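Local coordinates for putative histidine protein kinase (Rhodobacter sphaeroides, PDB 3KYJ) that probably relays chemoreceptor signals to the flagellar motors as the kinase CheA3, whose histidine phosphotransfer (Hpt) domain makes up most of this fragment, at residues 88-98 against 124-134. Numbering follows the deposited sequence.
Sequences DGEIVEILLFA and LMDQLRSKIAR
Residues 89-98 and 124-134 pack as antiparallel helices, their axes 10.4 Å apart at closest approach and their N-to-C directions 157° apart. The CA atoms pair in register as Ile91 with Lys131, Ile94 with Leu128 and Ala98 with Leu124. Ile94 is a knob in the hole formed by Leu124, Gln127, Leu128 and Lys131. Ile94 CG2 lies 3.6 Å from Leu128 CD2, while CD1, at the end of the other branch, rests against CB and CG of Lys131. Farther along, Leu124 CD1 touches both Ala98 CB and Phe97 CD2 (3.8 Å to the latter). Gln127 OE1 comes within 3.5 Å of Phe97 CD2, with the amide and ring planes only 18° apart.

At the other end the contact becomes a salt-bridge network of Asp88, Glu90, Lys131 and Arg134. Lys131 bends at chi2, and its aliphatic part passes Ile91 closely, CE 3.5 Å from Ile91 CG1, before NZ joins two carboxylates. Lys131 NZ meets the syn lone pair of Asp88 OD2 at 2.8 Å and approaches Glu90 OE1 from above the carboxylate plane. Asp88 also caps helix 89-112 through OD1, which accepts a bond from Ile91 N (2.8 Å).

Arg134 grips Glu90 end-on: NH1 reaches OE1 at 2.9 Å almost straight (177°), and NH2 reaches OE2 at a less linear angle. NE and NH2 grip Ser130 OG side-on, near the guanidinium plane, which fixes the group's rotation. Replacing Arg134 by alanine would probably deprive both Glu90 oxygens of a donor, leaving Lys131 as the remaining partner from this pair of helices and the carboxylate freer to turn.

Leu95 touches Leu31 of helix 10-35, and Ala98 touches Cys73 of helix 64-82. The pairing thus joins the last helix of this fragment, 122-135, to the antiparallel helical bundle characteristic of Hpt domains.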
loop_
_atom_site.group_PDB
_atom_site.type_symbol
_atom_site.label_atom_id
_atom_site.label_comp_id
_atom_site.label_asym_id
_atom_site.label_seq_id
_atom_site.Cartn_x
_atom_site.Cartn_y
_atom_site.Cartn_z
ATOM N N ASP A 88 5.724 24.339 -4.921
ATOM C CA ASP A 88 5.516 25.495 -5.778
ATOM C C ASP A 88 4.464 25.244 -6.850
ATOM O O ASP A 88 3.965 24.119 -7.016
ATOM C CB ASP A 88 6.852 25.996 -6.369
ATOM C CG ASP A 88 7.422 25.084 -7.448
ATOM O OD1 ASP A 88 6.660 24.452 -8.204
ATOM O OD2 ASP A 88 8.668 25.029 -7.537
ATOM N N GLY A 89 4.124 26.298 -7.570
ATOM C CA GLY A 89 3.045 26.260 -8.528
ATOM C C GLY A 89 3.331 25.271 -9.648
ATOM O O GLY A 89 2.408 24.679 -10.191
ATOM N N GLU A 90 4.605 25.096 -9.974
ATOM C CA GLU A 90 4.970 24.183 -11.040
ATOM C C GLU A 90 4.729 22.728 -10.615
ATOM O O GLU A 90 4.249 21.895 -11.410
ATOM C CB GLU A 90 6.422 24.372 -11.481
ATOM C CG GLU A 90 6.769 23.479 -12.674
ATOM C CD GLU A 90 8.165 23.718 -13.212
ATOM O OE1 GLU A 90 8.995 24.327 -12.509
ATOM O OE2 GLU A 90 8.432 23.269 -14.343
ATOM N N ILE A 91 5.108 22.403 -9.387
ATOM C CA ILE A 91 4.841 21.056 -8.870
ATOM C C ILE A 91 3.351 20.769 -8.927
ATOM O O ILE A 91 2.929 19.680 -9.365
ATOM C CB ILE A 91 5.397 20.866 -7.450
ATOM C CG1 ILE A 91 6.924 20.985 -7.458
ATOM C CG2 ILE A 91 4.923 19.541 -6.883
ATOM C CD1 ILE A 91 7.648 20.673 -6.143
ATOM N N VAL A 92 2.538 21.717 -8.474
ATOM C CA VAL A 92 1.097 21.512 -8.444
ATOM C C VAL A 92 0.577 21.258 -9.856
ATOM O O VAL A 92 -0.219 20.360 -10.092
ATOM C CB VAL A 92 0.367 22.686 -7.749
ATOM C CG1 VAL A 92 -1.134 22.558 -7.921
ATOM C CG2 VAL A 92 0.760 22.728 -6.276
ATOM N N GLU A 93 1.086 22.036 -10.804
ATOM C CA GLU A 93 0.697 21.932 -12.202
ATOM C C GLU A 93 1.024 20.558 -12.816
ATOM O O GLU A 93 0.184 19.927 -13.469
ATOM C CB GLU A 93 1.446 23.024 -12.982
ATOM C CG GLU A 93 1.331 22.984 -14.473
ATOM C CD GLU A 93 2.160 24.084 -15.117
ATOM O OE1 GLU A 93 2.140 25.230 -14.608
ATOM O OE2 GLU A 93 2.834 23.797 -16.129
ATOM N N ILE A 94 2.263 20.131 -12.622
ATOM C CA ILE A 94 2.737 18.856 -13.157
ATOM C C ILE A 94 1.911 17.717 -12.536
ATOM O O ILE A 94 1.523 16.764 -13.220
ATOM C CB ILE A 94 4.229 18.639 -12.892
ATOM C CG1 ILE A 94 5.057 19.658 -13.691
ATOM C CG2 ILE A 94 4.647 17.223 -13.276
ATOM C CD1 ILE A 94 6.499 19.734 -13.246
ATOM N N LEU A 95 1.605 17.821 -11.250
ATOM C CA LEU A 95 0.856 16.750 -10.595
ATOM C C LEU A 95 -0.615 16.739 -11.006
ATOM O O LEU A 95 -1.221 15.666 -11.036
ATOM C CB LEU A 95 1.016 16.798 -9.087
ATOM C CG LEU A 95 2.420 16.514 -8.562
ATOM C CD1 LEU A 95 2.532 16.768 -7.056
ATOM C CD2 LEU A 95 2.815 15.066 -8.899
ATOM N N LEU A 96 -1.197 17.903 -11.314
ATOM C CA LEU A 96 -2.544 17.941 -11.873
ATOM C C LEU A 96 -2.567 17.225 -13.241
ATOM O O LEU A 96 -3.466 16.442 -13.517
ATOM C CB LEU A 96 -3.082 19.373 -12.013
ATOM C CG LEU A 96 -3.719 19.898 -10.731
ATOM C CD1 LEU A 96 -3.984 21.400 -10.870
ATOM C CD2 LEU A 96 -4.996 19.139 -10.427
ATOM N N PHE A 97 -1.564 17.488 -14.078
ATOM C CA PHE A 97 -1.410 16.782 -15.349
ATOM C C PHE A 97 -1.257 15.281 -15.080
ATOM O O PHE A 97 -1.893 14.447 -15.735
ATOM C CB PHE A 97 -0.192 17.372 -16.096
ATOM C CG PHE A 97 0.135 16.716 -17.415
ATOM C CD1 PHE A 97 -0.850 16.374 -18.309
ATOM C CD2 PHE A 97 1.443 16.443 -17.731
ATOM C CE1 PHE A 97 -0.521 15.767 -19.538
ATOM C CE2 PHE A 97 1.772 15.843 -18.941
ATOM C CZ PHE A 97 0.788 15.501 -19.822
ATOM N N ALA A 98 -0.441 14.933 -14.090
ATOM C CA ALA A 98 -0.282 13.534 -13.722
ATOM C C ALA A 98 -1.601 12.905 -13.300
ATOM O O ALA A 98 -1.881 11.774 -13.670
ATOM C CB ALA A 98 0.763 13.356 -12.655
ATOM N N LEU A 124 4.862 13.197 -19.718
ATOM C CA LEU A 124 4.692 13.382 -18.290
ATOM C C LEU A 124 5.945 12.921 -17.574
ATOM O O LEU A 124 6.408 13.577 -16.639
ATOM C CB LEU A 124 3.484 12.598 -17.793
ATOM C CG LEU A 124 3.391 12.487 -16.264
ATOM C CD1 LEU A 124 3.189 13.860 -15.605
ATOM C CD2 LEU A 124 2.267 11.536 -15.876
ATOM N N MET A 125 6.495 11.776 -17.985
ATOM C CA MET A 125 7.674 11.268 -17.320
ATOM C C MET A 125 8.826 12.274 -17.462
ATOM O O MET A 125 9.548 12.542 -16.523
ATOM C CB MET A 125 8.060 9.881 -17.853
ATOM C CG MET A 125 7.034 8.772 -17.502
ATOM S SD MET A 125 6.945 8.471 -15.729
ATOM C CE MET A 125 8.425 7.479 -15.502
ATOM N N ASP A 126 9.014 12.808 -18.663
ATOM C CA ASP A 126 10.067 13.799 -18.839
ATOM C C ASP A 126 9.878 15.014 -17.925
ATOM O O ASP A 126 10.846 15.516 -17.352
ATOM C CB ASP A 126 10.129 14.270 -20.296
ATOM C CG ASP A 126 10.847 13.297 -21.218
ATOM O OD1 ASP A 126 11.524 12.351 -20.738
ATOM O OD2 ASP A 126 10.763 13.511 -22.447
ATOM N N GLN A 127 8.632 15.465 -17.775
ATOM C CA GLN A 127 8.346 16.653 -16.953
ATOM C C GLN A 127 8.632 16.364 -15.494
ATOM O O GLN A 127 9.207 17.166 -14.782
ATOM C CB GLN A 127 6.893 17.084 -17.127
ATOM C CG GLN A 127 6.579 17.671 -18.492
ATOM C CD GLN A 127 5.111 17.996 -18.672
ATOM O OE1 GLN A 127 4.414 18.319 -17.711
ATOM N NE2 GLN A 127 4.633 17.913 -19.909
ATOM N N LEU A 128 8.216 15.196 -15.035
ATOM C CA LEU A 128 8.509 14.824 -13.664
ATOM C C LEU A 128 10.016 14.737 -13.442
ATOM O O LEU A 128 10.530 15.275 -12.460
ATOM C CB LEU A 128 7.839 13.501 -13.307
ATOM C CG LEU A 128 6.322 13.546 -13.152
ATOM C CD1 LEU A 128 5.759 12.150 -13.279
ATOM C CD2 LEU A 128 5.877 14.147 -11.796
ATOM N N ARG A 129 10.748 14.096 -14.367
ATOM C CA ARG A 129 12.174 13.924 -14.157
ATOM C C ARG A 129 12.876 15.285 -14.147
ATOM O O ARG A 129 13.803 15.484 -13.381
ATOM C CB ARG A 129 12.799 13.029 -15.241
ATOM C CG ARG A 129 12.385 11.581 -15.154
ATOM C CD ARG A 129 13.295 10.693 -16.053
ATOM N NE ARG A 129 12.707 9.371 -16.335
ATOM C CZ ARG A 129 12.592 8.405 -15.429
ATOM N NH1 ARG A 129 13.003 8.589 -14.177
ATOM N NH2 ARG A 129 12.054 7.250 -15.764
ATOM N N SER A 130 12.420 16.192 -15.011
ATOM C CA SER A 130 12.984 17.539 -15.109
ATOM C C SER A 130 12.757 18.328 -13.815
ATOM O O SER A 130 13.692 18.911 -13.285
ATOM C CB SER A 130 12.333 18.301 -16.262
ATOM O OG SER A 130 12.704 19.679 -16.204
ATOM N N LYS A 131 11.519 18.351 -13.320
ATOM C CA LYS A 131 11.225 19.073 -12.086
ATOM C C LYS A 131 11.997 18.452 -10.922
ATOM O O LYS A 131 12.577 19.158 -10.121
ATOM C CB LYS A 131 9.734 19.119 -11.806
ATOM C CG LYS A 131 9.387 19.994 -10.596
ATOM C CD LYS A 131 9.939 21.402 -10.728
ATOM C CE LYS A 131 9.225 22.321 -9.729
ATOM N NZ LYS A 131 9.819 23.691 -9.707
ATOM N N ILE A 132 12.030 17.126 -10.842
ATOM C CA ILE A 132 12.790 16.467 -9.780
ATOM C C ILE A 132 14.261 16.899 -9.785
ATOM O O ILE A 132 14.825 17.240 -8.742
ATOM C CB ILE A 132 12.642 14.936 -9.862
ATOM C CG1 ILE A 132 11.230 14.535 -9.426
ATOM C CG2 ILE A 132 13.661 14.243 -8.985
ATOM C CD1 ILE A 132 10.882 13.067 -9.745
ATOM N N ALA A 133 14.864 16.910 -10.967
ATOM C CA ALA A 133 16.257 17.299 -11.108
ATOM C C ALA A 133 16.482 18.774 -10.747
ATOM O O ALA A 133 17.459 19.109 -10.083
ATOM C CB ALA A 133 16.732 17.017 -12.526
ATOM N N ARG A 134 15.579 19.644 -11.192
ATOM C CA ARG A 134 15.767 21.084 -11.011
ATOM C C ARG A 134 15.552 21.524 -9.584
ATOM O O ARG A 134 16.175 22.463 -9.126
ATOM C CB ARG A 134 14.818 21.879 -11.901
ATOM C CG ARG A 134 15.324 22.056 -13.310
ATOM C CD ARG A 134 14.349 22.860 -14.130
ATOM N NE ARG A 134 13.139 22.104 -14.396
ATOM C CZ ARG A 134 11.922 22.440 -14.001
ATOM N NH1 ARG A 134 11.722 23.546 -13.292
ATOM N NH2 ARG A 134 10.901 21.660 -14.316
#